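Side-chain contacts in predicted ancestral HMA domain of Pik-1 from Oryza spp. (Synthetic construct, PDB 7BNT), which probably binds a pathogen effector as the integrated heavy-metal-associated domain of a rice immune receptor, here reconstructed as an ancestral sequence: residues I10-A15 with S60-K65; K22-V27 with D34-V39; D54-V59 with A69-V74. All coordinates share one frame; numbering follows the deposited sequence. Where two conformers were deposited one is given.

Contact 1 of 3, residues I10-A15 with S60-K65; sequences IKVPMA and SALRKK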
ATOM      1  N   ILE B  10      -1.591  -7.035  -1.725  1.00 13.98           N
ATOM      2  CA  ILE B  10      -2.252  -8.228  -1.159  1.00 13.47           C
ATOM      3  C   ILE B  10      -3.662  -7.842  -0.713  1.00 14.40           C
ATOM      4  O   ILE B  10      -3.827  -6.886   0.049  1.00 16.10           O
ATOM      5  CB  ILE B  10      -1.428  -8.850  -0.012  1.00 15.71           C
ATOM      6  CG1 ILE B  10      -0.073  -9.346  -0.520  1.00 16.95           C
ATOM      7  CG2 ILE B  10      -2.211  -9.974   0.639  1.00 18.37           C
ATOM      8  CD1 ILE B  10       0.911  -9.707   0.585  1.00 20.02           C
ATOM      9  N   LYS B  11      -4.654  -8.576  -1.190  1.00 14.63           N
ATOM     10  CA  LYS B  11      -6.049  -8.420  -0.728  1.00 16.03           C
ATOM     11  C   LYS B  11      -6.173  -9.083   0.645  1.00 18.56           C
ATOM     12  O   LYS B  11      -5.683 -10.223   0.822  1.00 20.28           O
ATOM     13  CB  LYS B  11      -7.036  -9.052  -1.709  1.00 19.21           C
ATOM     14  CG  LYS B  11      -8.507  -8.835  -1.340  1.00 20.92           C
ATOM     15  CD  LYS B  11      -9.440  -9.144  -2.506  1.00 25.69           C
ATOM     16  CE  LYS B  11     -10.913  -9.014  -2.198  1.00 31.13           C
ATOM     17  NZ  LYS B  11     -11.746  -9.329  -3.387  1.00 38.67           N
ATOM     18  N   VAL B  12      -6.730  -8.346   1.585  1.00 19.47           N
ATOM     19  CA  VAL B  12      -6.792  -8.817   2.987  1.00 23.91           C
ATOM     20  C   VAL B  12      -8.235  -8.953   3.400  1.00 24.27           C
ATOM     21  O   VAL B  12      -9.110  -8.301   2.850  1.00 23.54           O
ATOM     22  CB  VAL B  12      -6.032  -7.899   3.952  1.00 27.06           C
ATOM     23  CG1 VAL B  12      -4.545  -7.929   3.637  1.00 31.07           C
ATOM     24  CG2 VAL B  12      -6.583  -6.481   3.945  1.00 27.85           C
ATOM     25  N   PRO B  13      -8.466  -9.763   4.453  1.00 31.95           N
ATOM     26  CA  PRO B  13      -9.809 -10.002   4.952  1.00 30.30           C
ATOM     27  C   PRO B  13     -10.407  -8.704   5.496  1.00 26.33           C
ATOM     28  O   PRO B  13      -9.732  -7.895   6.140  1.00 27.47           O
ATOM     29  CB  PRO B  13      -9.572 -11.053   6.039  1.00 37.63           C
ATOM     30  CG  PRO B  13      -8.173 -10.735   6.516  1.00 36.62           C
ATOM     31  CD  PRO B  13      -7.438 -10.473   5.231  1.00 36.88           C
ATOM     32  N   MET B  14     -11.689  -8.555   5.201  1.00 25.41           N
ATOM     33  CA  MET B  14     -12.492  -7.393   5.591  1.00 23.24           C
ATOM     34  C   MET B  14     -13.550  -7.814   6.608  1.00 22.77           C
ATOM     35  O   MET B  14     -14.593  -7.164   6.666  1.00 24.31           O
ATOM     36  CB  MET B  14     -13.115  -6.804   4.328  1.00 23.17           C
ATOM     37  CG  MET B  14     -12.054  -6.282   3.373  1.00 22.68           C
ATOM     38  SD  MET B  14     -11.252  -4.790   4.005  1.00 22.89           S
ATOM     39  CE  MET B  14     -12.481  -3.567   3.531  1.00 24.79           C
ATOM     40  N   ALA B  15     -13.221  -8.762   7.484  1.00 22.17           N
ATOM     41  CA  ALA B  15     -14.171  -9.228   8.518  1.00 21.29           C
ATOM     42  C   ALA B  15     -14.600  -8.026   9.364  1.00 20.69           C
ATOM     43  O   ALA B  15     -15.765  -7.972   9.809  1.00 21.56           O
ATOM     44  CB  ALA B  15     -13.560 -10.321   9.362  1.00 23.63           C
ATOM     45  N   SER B  60       1.075 -16.377   3.246  1.00 19.04           N
ATOM     46  CA  SER B  60       0.899 -17.498   4.203  1.00 20.11           C
ATOM     47  C   SER B  60       0.744 -16.960   5.631  1.00 20.41           C
ATOM     48  O   SER B  60      -0.129 -17.434   6.368  1.00 22.09           O
ATOM     49  CB  SER B  60       2.068 -18.413   4.077  1.00 23.12           C
ATOM     50  OG  SER B  60       2.044 -19.075   2.841  1.00 26.69           O
ATOM     51  N   ALA B  61       1.566 -15.994   6.021  1.00 19.47           N
ATOM     52  CA  ALA B  61       1.540 -15.420   7.385  1.00 20.74           C
ATOM     53  C   ALA B  61       0.200 -14.710   7.615  1.00 20.59           C
ATOM     54  O   ALA B  61      -0.400 -14.880   8.682  1.00 22.46           O
ATOM     55  CB  ALA B  61       2.721 -14.504   7.588  1.00 21.55           C
ATOM     56  N   LEU B  62      -0.280 -13.966   6.620  1.00 19.09           N
ATOM     57  CA  LEU B  62      -1.586 -13.294   6.773  1.00 19.03           C
ATOM     58  C   LEU B  62      -2.681 -14.343   6.913  1.00 19.97           C
ATOM     59  O   LEU B  62      -3.581 -14.151   7.749  1.00 22.01           O
ATOM     60  CB  LEU B  62      -1.831 -12.389   5.570  1.00 19.59           C
ATOM     61  CG  LEU B  62      -1.082 -11.062   5.642  1.00 18.48           C
ATOM     62  CD1 LEU B  62      -1.078 -10.397   4.272  1.00 19.17           C
ATOM     63  CD2 LEU B  62      -1.696 -10.131   6.683  1.00 20.23           C
ATOM     64  N   ARG B  63      -2.639 -15.399   6.111  1.00 21.12           N
ATOM     65  CA  ARG B  63      -3.694 -16.446   6.225  1.00 24.32           C
ATOM     66  C   ARG B  63      -3.688 -17.120   7.594  1.00 24.10           C
ATOM     67  O   ARG B  63      -4.782 -17.447   8.083  1.00 26.45           O
ATOM     68  CB  ARG B  63      -3.493 -17.474   5.133  1.00 23.73           C
ATOM     69  CG  ARG B  63      -3.926 -16.883   3.820  1.00 24.48           C
ATOM     70  CD  ARG B  63      -3.855 -17.928   2.771  1.00 27.29           C
ATOM     71  NE  ARG B  63      -4.051 -17.314   1.475  1.00 27.67           N
ATOM     72  CZ  ARG B  63      -3.950 -17.990   0.355  1.00 25.07           C
ATOM     73  NH1 ARG B  63      -4.168 -17.401  -0.815  1.00 30.71           N
ATOM     74  NH2 ARG B  63      -3.724 -19.282   0.433  1.00 32.88           N
ATOM     75  N   LYS B  64      -2.505 -17.369   8.151  1.00 27.10           N
ATOM     76  CA  LYS B  64      -2.360 -18.001   9.486  1.00 27.33           C
ATOM     77  C   LYS B  64      -2.930 -17.072  10.565  1.00 29.75           C
ATOM     78  O   LYS B  64      -3.658 -17.534  11.440  1.00 36.23           O
ATOM     79  CB  LYS B  64      -0.895 -18.320   9.781  1.00 31.70           C
ATOM     80  CG  LYS B  64      -0.655 -19.219  10.984  1.00 35.68           C
ATOM     81  N   LYS B  65      -2.545 -15.804  10.551  1.00 29.58           N
ATOM     82  CA  LYS B  65      -2.686 -14.953  11.754  1.00 38.37           C
ATOM     83  C   LYS B  65      -4.017 -14.217  11.692  1.00 34.33           C
ATOM     84  O   LYS B  65      -4.529 -13.802  12.743  1.00 44.52           O
ATOM     85  CB  LYS B  65      -1.545 -13.941  11.849  1.00 44.05           C
TER
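Val-12 and Leu-62 are the nearest backbone points of this contact, with CA atoms 7.8 Å apart, where the end of strand 6-11 and the loop after it pass beside the last turns of helix 55-65. The gap between the two backbones is spanned by side chains alone, and no hydrogen bond links the two segments. The contact is small, with 114 Å² buried over both sides, and it is entirely apolar.

Leu-62 carries most of it. Its CB points at the strand, and CD1 is the methyl that does the touching. CD1 meets CG2 of Ile-10 at 3.8 Å. The two side chains reach toward each other tip to tip. With chi1 of Ile-10 at -63°, CG1 sits beside the backbone N and CG2 anti to it, turned to the helix. The same CD1 of Leu-62 also lies 4.3 Å from CG1 of Val-12, a looser contact. One methyl is thus shared by two residues, one at the end of the strand and one just past it. On Leu-62, CG lies anti to the carbonyl carbon (chi1 -79°), and CD1 ends against Ile-10 and Val-12.

All three residues are buried. Ile-10 packs further against Leu-58 and Val-59 of the same helix and against Leu-71 of strand 70-74. Backbone bonds from Ile-10 to Ile-46 and from Val-12 to Asp-44 tie the strand end and the start of the loop to strand 45-50 and the loop before it. The loop after strand 6-11 leads into helix 17-28; in metal-binding relatives this loop holds the metal-binding motif. Two helices on an antiparallel sheet of strand order 2-3-1-4 make the beta-alpha-beta-beta-alpha-beta ferredoxin-like fold of heavy-metal-associated domains, and this contact seats the second helix on the first strand.

Contact 2 of 3, residues K22-V27 with D34-V39; sequences KAMALV and DSVALV
Part of the core of the ferredoxin-like fold forms here, where helix 17-28 lies on strand 33-39, the next strand in the chain and the outermost on that side within this chain. Met-24 and Val-36 have the nearest CA atoms, 7.3 Å apart. The helix and strand segments run nearly antiparallel, at 161°, with axes 9.2 Å apart.

Val-36 points at the helix and uses both methyls. Its CG1 meets CG1 of Val-27 at 3.6 Å, a close fit. In the conformer described, its CG2 meets CE of Met-24 at 3.9 Å. In both pairs the side chains slide past each other in opposite directions. Met-24 is bent at chi2 and chi3 (-73° and -82°). These bends bring SD over Leu-38, 4.0 Å from its CG.

The outer edge of the strand pairs antiparallel with a second subunit, so the sheet continues there. Val-27 and Val-36 both also pack on Val-48 of strand 45-50.

Between these segments the contact is apolar packing, with no hydrogen bond. It rests on burial and fit, and the Met-24 contacts hold for one of two deposited conformers.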
ATOM      1  N   LYS B  22      -5.226  -5.558  11.997  1.00 19.27           N
ATOM      2  CA  LYS B  22      -4.328  -6.693  12.345  1.00 19.60           C
ATOM      3  C   LYS B  22      -3.476  -7.044  11.105  1.00 18.30           C
ATOM      4  O   LYS B  22      -2.273  -7.317  11.237  1.00 18.44           O
ATOM      5  CB  LYS B  22      -5.140  -7.889  12.842  1.00 23.10           C
ATOM      6  CG  LYS B  22      -4.307  -9.047  13.348  1.00 30.19           C
ATOM      7  CD  LYS B  22      -5.078 -10.079  14.161  1.00 40.03           C
ATOM      8  CE  LYS B  22      -4.156 -11.146  14.729  1.00 49.97           C
ATOM      9  NZ  LYS B  22      -4.643 -11.701  16.013  1.00 59.29           N
ATOM     10  N   ALA B  23      -4.074  -7.050   9.911  1.00 17.91           N
ATOM     11  CA  ALA B  23      -3.351  -7.361   8.662  1.00 17.12           C
ATOM     12  C   ALA B  23      -2.291  -6.275   8.422  1.00 17.33           C
ATOM     13  O   ALA B  23      -1.146  -6.604   8.115  1.00 17.55           O
ATOM     14  CB  ALA B  23      -4.302  -7.488   7.506  1.00 17.87           C
ATOM     15  N   MET B  24      -2.687  -5.006   8.574  0.50 17.70           N
ATOM     16  CA  MET B  24      -1.779  -3.839   8.436  0.50 17.46           C
ATOM     17  C   MET B  24      -0.596  -4.004   9.395  0.50 18.35           C
ATOM     18  O   MET B  24       0.552  -3.839   8.970  0.50 18.41           O
ATOM     19  CB  MET B  24      -2.519  -2.527   8.718  0.50 19.07           C
ATOM     20  CG  MET B  24      -3.360  -2.032   7.543  0.50 18.76           C
ATOM     21  SD  MET B  24      -2.383  -1.346   6.167  0.50 19.20           S
ATOM     22  CE  MET B  24      -2.086   0.308   6.763  0.50 18.64           C
ATOM     23  N   ALA B  25      -0.879  -4.342  10.646  1.00 17.68           N
ATOM     24  CA  ALA B  25       0.151  -4.494  11.690  1.00 17.66           C
ATOM     25  C   ALA B  25       1.111  -5.627  11.328  1.00 17.30           C
ATOM     26  O   ALA B  25       2.349  -5.452  11.447  1.00 18.15           O
ATOM     27  CB  ALA B  25      -0.477  -4.758  13.031  1.00 18.64           C
ATOM     28  N   LEU B  26       0.573  -6.754  10.885  1.00 16.98           N
ATOM     29  CA  LEU B  26       1.428  -7.907  10.518  1.00 17.35           C
ATOM     30  C   LEU B  26       2.352  -7.488   9.380  1.00 16.92           C
ATOM     31  O   LEU B  26       3.589  -7.726   9.461  1.00 19.06           O
ATOM     32  CB  LEU B  26       0.570  -9.114  10.160  1.00 19.41           C
ATOM     33  CG  LEU B  26       1.354 -10.381   9.830  1.00 20.27           C
ATOM     34  CD1 LEU B  26       0.490 -11.610  10.073  1.00 24.09           C
ATOM     35  CD2 LEU B  26       1.865 -10.398   8.396  1.00 23.72           C
ATOM     36  N   VAL B  27       1.805  -6.883   8.325  1.00 16.79           N
ATOM     37  CA  VAL B  27       2.660  -6.508   7.172  1.00 18.18           C
ATOM     38  C   VAL B  27       3.684  -5.473   7.632  1.00 18.17           C
ATOM     39  O   VAL B  27       4.878  -5.636   7.333  1.00 19.49           O
ATOM     40  CB  VAL B  27       1.820  -6.019   5.990  1.00 18.13           C
ATOM     41  CG1 VAL B  27       2.734  -5.567   4.864  1.00 19.51           C
ATOM     42  CG2 VAL B  27       0.856  -7.116   5.541  1.00 18.86           C
ATOM     43  N   ASP B  34       9.330  -0.998   4.158  1.00 16.44           N
ATOM     44  CA  ASP B  34       9.507   0.459   4.299  1.00 17.25           C
ATOM     45  C   ASP B  34       8.164   1.143   4.513  1.00 16.73           C
ATOM     46  O   ASP B  34       8.135   2.113   5.286  1.00 18.20           O
ATOM     47  CB  ASP B  34      10.203   1.029   3.085  1.00 18.24           C
ATOM     48  CG  ASP B  34      11.600   0.468   2.915  1.00 21.67           C
ATOM     49  OD1 ASP B  34      12.218   0.101   3.939  1.00 27.89           O
ATOM     50  OD2 ASP B  34      11.983   0.348   1.768  1.00 22.50           O
ATOM     51  N   SER B  35       7.118   0.712   3.833  1.00 14.68           N
ATOM     52  CA  SER B  35       5.843   1.438   3.914  1.00 14.33           C
ATOM     53  C   SER B  35       4.701   0.508   3.538  1.00 13.93           C
ATOM     54  O   SER B  35       4.886  -0.423   2.740  1.00 14.47           O
ATOM     55  CB  SER B  35       5.845   2.712   3.088  1.00 16.94           C
ATOM     56  OG  SER B  35       6.249   2.442   1.762  1.00 16.78           O
ATOM     57  N   VAL B  36       3.531   0.850   4.077  1.00 14.60           N
ATOM     58  CA  VAL B  36       2.289   0.086   3.810  1.00 14.87           C
ATOM     59  C   VAL B  36       1.178   1.110   3.630  1.00 13.92           C
ATOM     60  O   VAL B  36       1.169   2.129   4.322  1.00 16.50           O
ATOM     61  CB  VAL B  36       1.912  -0.889   4.942  1.00 17.43           C
ATOM     62  CG1 VAL B  36       2.955  -1.965   5.070  1.00 19.96           C
ATOM     63  CG2 VAL B  36       1.703  -0.187   6.262  1.00 20.87           C
ATOM     64  N   ALA B  37       0.215   0.788   2.772  1.00 13.67           N
ATOM     65  CA  ALA B  37      -0.975   1.642   2.589  1.00 13.75           C
ATOM     66  C   ALA B  37      -2.177   0.790   2.227  1.00 13.83           C
ATOM     67  O   ALA B  37      -2.053  -0.197   1.499  1.00 15.05           O
ATOM     68  CB  ALA B  37      -0.730   2.683   1.517  1.00 14.75           C
ATOM     69  N   LEU B  38      -3.331   1.222   2.711  1.00 13.68           N
ATOM     70  CA  LEU B  38      -4.612   0.657   2.256  1.00 14.89           C
ATOM     71  C   LEU B  38      -4.957   1.251   0.890  1.00 16.45           C
ATOM     72  O   LEU B  38      -5.021   2.474   0.752  1.00 22.01           O
ATOM     73  CB  LEU B  38      -5.718   0.965   3.245  1.00 18.58           C
ATOM     74  CG  LEU B  38      -5.653   0.171   4.521  1.00 20.43           C
ATOM     75  CD1 LEU B  38      -6.733   0.679   5.469  1.00 23.88           C
ATOM     76  CD2 LEU B  38      -5.847  -1.307   4.226  1.00 22.49           C
ATOM     77  N   VAL B  39      -5.162   0.397  -0.077  1.00 16.59           N
ATOM     78  CA  VAL B  39      -5.440   0.777  -1.474  1.00 17.98           C
ATOM     79  C   VAL B  39      -6.626  -0.072  -1.942  1.00 17.10           C
ATOM     80  O   VAL B  39      -7.236  -0.813  -1.165  1.00 17.05           O
ATOM     81  CB  VAL B  39      -4.188   0.606  -2.372  1.00 17.79           C
ATOM     82  CG1 VAL B  39      -3.071   1.508  -1.916  1.00 21.58           C
ATOM     83  CG2 VAL B  39      -3.723  -0.835  -2.507  1.00 18.93           C
TER

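Contact 3 of 3, residues D54-V59 with A69-V74; sequences DSIKLV and AELLQV
Val-59 and Ala-69 form the tight end of this contact, with CA atoms only 5.7 Å apart. Helix segment 55-59 and strand segment 70-74 run in broadly opposite senses, at 141°, with axes 8.7 Å apart at their closest.

Val-59 is wedged by both methyls against Ala-69, just before the strand, and Leu-71. CG1 lies 3.8 Å from the carbonyl O of Ala-69. CG2 lies 4.1 Å from CB of Leu-71 and comes near its backbone N. The side chains of Val-59 and Leu-71 cross at about a right angle. In return, CB of Ala-69 rests 4.0 Å from the carbonyl O of Val-59. Ala-69 is buried, and its small side chain suits this close approach of the backbones.

Toward the start of the helix the backbones stand farther apart, and side chains must bridge the gap. Leu-71 stretches out with CG anti to its own N (chi1 -177°), and this carries CD2 to the first turn of the helix. There CD2 touches OG of Ser-55 at 4.0 Å and CD1 of Ile-56 at 4.1 Å. Exposed Ile-56 comes to Leu-71 from the solvent side. Val-74, farther along the strand, points toward the helix but does not touch this segment. Asp-54 stands before the helix as its N-cap. Its OD1 accepts a nearly straight bond from Lys-57 N, 3.1 Å long and arriving from above the carboxylate plane, and a weak one from Ile-56 N. The cap thus anchors the turn that carries Ser-55 and Ile-56.

Leu-71 also packs on an aromatic side chain in a chain of another protein in the assembly. Gln-73 and Val-74 extend the sheet by pairing antiparallel with a strand of that chain. The arrangement is that of a ferredoxin-like domain, whose second helix folds back over the last strand.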
ATOM      1  N   ASP B  54       9.355 -11.445   1.024  1.00 18.84           N
ATOM      2  CA  ASP B  54       8.927 -12.701   0.389  1.00 18.98           C
ATOM      3  C   ASP B  54       7.408 -12.649   0.306  1.00 17.93           C
ATOM      4  O   ASP B  54       6.746 -12.871   1.323  1.00 18.12           O
ATOM      5  CB  ASP B  54       9.427 -13.889   1.200  1.00 20.63           C
ATOM      6  CG  ASP B  54       9.135 -15.228   0.561  1.00 22.69           C
ATOM      7  OD1 ASP B  54       8.110 -15.323  -0.142  1.00 22.18           O
ATOM      8  OD2 ASP B  54       9.884 -16.171   0.870  1.00 27.23           O
ATOM      9  N   SER B  55       6.875 -12.341  -0.870  1.00 18.49           N
ATOM     10  CA  SER B  55       5.429 -12.091  -1.051  1.00 18.39           C
ATOM     11  C   SER B  55       4.648 -13.350  -0.676  1.00 18.30           C
ATOM     12  O   SER B  55       3.558 -13.237  -0.091  1.00 19.21           O
ATOM     13  CB  SER B  55       5.127 -11.665  -2.464  1.00 22.30           C
ATOM     14  OG  SER B  55       5.538 -12.659  -3.378  1.00 25.38           O
ATOM     15  N   ILE B  56       5.166 -14.526  -1.026  1.00 18.67           N
ATOM     16  CA  ILE B  56       4.381 -15.770  -0.817  1.00 18.71           C
ATOM     17  C   ILE B  56       4.371 -16.091   0.683  1.00 17.48           C
ATOM     18  O   ILE B  56       3.323 -16.496   1.234  1.00 19.82           O
ATOM     19  CB  ILE B  56       4.911 -16.926  -1.688  1.00 19.57           C
ATOM     20  CG1 ILE B  56       4.898 -16.569  -3.173  1.00 21.22           C
ATOM     21  CG2 ILE B  56       4.076 -18.165  -1.418  1.00 21.05           C
ATOM     22  CD1 ILE B  56       3.570 -16.098  -3.680  1.00 23.22           C
ATOM     23  N   LYS B  57       5.511 -15.916   1.340  1.00 20.16           N
ATOM     24  CA  LYS B  57       5.610 -16.117   2.801  1.00 20.69           C
ATOM     25  C   LYS B  57       4.656 -15.126   3.494  1.00 19.34           C
ATOM     26  O   LYS B  57       4.029 -15.478   4.504  1.00 21.35           O
ATOM     27  CB  LYS B  57       7.077 -15.935   3.179  1.00 27.02           C
ATOM     28  CG  LYS B  57       7.536 -16.550   4.485  1.00 34.89           C
ATOM     29  CD  LYS B  57       9.062 -16.597   4.553  1.00 40.40           C
ATOM     30  CE  LYS B  57       9.630 -16.609   5.948  1.00 46.50           C
ATOM     31  NZ  LYS B  57      11.055 -16.215   5.905  1.00 56.74           N
ATOM     32  N   LEU B  58       4.553 -13.896   3.004  1.00 19.93           N
ATOM     33  CA  LEU B  58       3.681 -12.883   3.623  1.00 18.17           C
ATOM     34  C   LEU B  58       2.210 -13.293   3.466  1.00 19.64           C
ATOM     35  O   LEU B  58       1.440 -13.167   4.416  1.00 19.01           O
ATOM     36  CB  LEU B  58       4.022 -11.540   2.985  1.00 19.65           C
ATOM     37  CG  LEU B  58       3.334 -10.343   3.591  1.00 21.87           C
ATOM     38  CD1 LEU B  58       3.613 -10.241   5.089  1.00 24.10           C
ATOM     39  CD2 LEU B  58       3.820  -9.116   2.873  1.00 20.74           C
ATOM     40  N   VAL B  59       1.821 -13.794   2.305  1.00 18.11           N
ATOM     41  CA  VAL B  59       0.445 -14.314   2.110  1.00 18.36           C
ATOM     42  C   VAL B  59       0.176 -15.412   3.137  1.00 18.38           C
ATOM     43  O   VAL B  59      -0.884 -15.405   3.766  1.00 19.79           O
ATOM     44  CB  VAL B  59       0.237 -14.792   0.663  1.00 18.23           C
ATOM     45  CG1 VAL B  59      -0.982 -15.688   0.532  1.00 21.44           C
ATOM     46  CG2 VAL B  59       0.159 -13.607  -0.304  1.00 20.81           C
ATOM     47  N   ALA B  69      -5.942 -14.200   2.512  1.00 21.49           N
ATOM     48  CA  ALA B  69      -5.123 -13.186   1.823  1.00 22.85           C
ATOM     49  C   ALA B  69      -4.824 -13.697   0.420  1.00 18.60           C
ATOM     50  O   ALA B  69      -4.702 -14.909   0.217  1.00 20.53           O
ATOM     51  CB  ALA B  69      -3.855 -12.922   2.591  1.00 26.11           C
ATOM     52  N   GLU B  70      -4.684 -12.778  -0.516  1.00 18.10           N
ATOM     53  CA  GLU B  70      -4.493 -13.100  -1.940  1.00 18.46           C
ATOM     54  C   GLU B  70      -3.534 -12.079  -2.547  1.00 17.40           C
ATOM     55  O   GLU B  70      -3.807 -10.880  -2.503  1.00 18.70           O
ATOM     56  CB  GLU B  70      -5.861 -13.097  -2.631  1.00 23.14           C
ATOM     57  CG  GLU B  70      -5.824 -13.447  -4.086  1.00 25.29           C
ATOM     58  CD  GLU B  70      -7.204 -13.443  -4.735  1.00 28.86           C
ATOM     59  OE1 GLU B  70      -8.189 -12.981  -4.080  1.00 38.39           O
ATOM     60  OE2 GLU B  70      -7.292 -13.858  -5.904  1.00 41.49           O
ATOM     61  N   LEU B  71      -2.437 -12.558  -3.101  1.00 16.75           N
ATOM     62  CA  LEU B  71      -1.511 -11.696  -3.862  1.00 15.24           C
ATOM     63  C   LEU B  71      -2.199 -11.216  -5.130  1.00 14.98           C
ATOM     64  O   LEU B  71      -2.674 -12.064  -5.908  1.00 16.11           O
ATOM     65  CB  LEU B  71      -0.239 -12.464  -4.176  1.00 16.74           C
ATOM     66  CG  LEU B  71       0.875 -11.715  -4.899  1.00 16.99           C
ATOM     67  CD1 LEU B  71       1.378 -10.544  -4.086  1.00 16.76           C
ATOM     68  CD2 LEU B  71       2.019 -12.655  -5.207  1.00 18.74           C
ATOM     69  N   LEU B  72      -2.169  -9.909  -5.383  1.00 13.65           N
ATOM     70  CA  LEU B  72      -2.839  -9.386  -6.583  1.00 13.16           C
ATOM     71  C   LEU B  72      -1.910  -8.615  -7.504  1.00 13.71           C
ATOM     72  O   LEU B  72      -2.319  -8.382  -8.648  1.00 14.23           O
ATOM     73  CB  LEU B  72      -4.025  -8.503  -6.188  1.00 16.61           C
ATOM     74  CG  LEU B  72      -5.168  -9.197  -5.453  1.00 20.23           C
ATOM     75  CD1 LEU B  72      -6.263  -8.181  -5.220  1.00 22.22           C
ATOM     76  CD2 LEU B  72      -5.727 -10.386  -6.211  1.00 22.96           C
ATOM     77  N   GLN B  73      -0.756  -8.142  -7.030  1.00 13.14           N
ATOM     78  CA  GLN B  73       0.120  -7.370  -7.925  1.00 13.23           C
ATOM     79  C   GLN B  73       1.551  -7.500  -7.430  1.00 14.12           C
ATOM     80  O   GLN B  73       1.762  -7.455  -6.214  1.00 14.54           O
ATOM     81  CB  GLN B  73      -0.279  -5.893  -7.932  1.00 12.78           C
ATOM     82  CG  GLN B  73       0.395  -5.079  -9.024  1.00 17.48           C
ATOM     83  CD  GLN B  73       0.185  -3.594  -8.881  1.00 17.51           C
ATOM     84  OE1 GLN B  73      -0.936  -3.110  -8.763  1.00 22.10           O
ATOM     85  NE2 GLN B  73       1.280  -2.874  -8.949  1.00 19.49           N
ATOM     86  N   VAL B  74       2.471  -7.599  -8.388  1.00 14.15           N
ATOM     87  CA  VAL B  74       3.928  -7.497  -8.144  1.00 14.86           C
ATOM     88  C   VAL B  74       4.468  -6.527  -9.183  1.00 15.27           C
ATOM     89  O   VAL B  74       4.236  -6.723 -10.393  1.00 16.04           O
ATOM     90  CB  VAL B  74       4.588  -8.881  -8.259  1.00 18.89           C
ATOM     91  CG1 VAL B  74       6.083  -8.796  -8.049  1.00 23.75           C
ATOM     92  CG2 VAL B  74       3.963  -9.878  -7.296  1.00 20.49           C
TER

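Contacts 1 and 3 share helix 55-65 and reach neighbouring strands of one sheet. Their centres lie 10 Å apart. They are joined by a probable hydrogen bond of 2.7 Å from NH1 of Arg-63 to O of Ala-69, and Lys-11 N pairs with Glu-70 O at 2.8 Å. Contact 2 lies within the chain loop closed by contact 1, its centre 11 Å away. The two helices meet partly through CD2 of Leu-62, which packs 3.8 Å from CA of Ala-23. Contacts 2 and 3 touch through CD2 of Leu-26 and CD1 of Leu-58, 3.7 Å apart. Their strands are the opposite outer strands of this chain's sheet: one meets a second subunit, the other another protein, probably the effector.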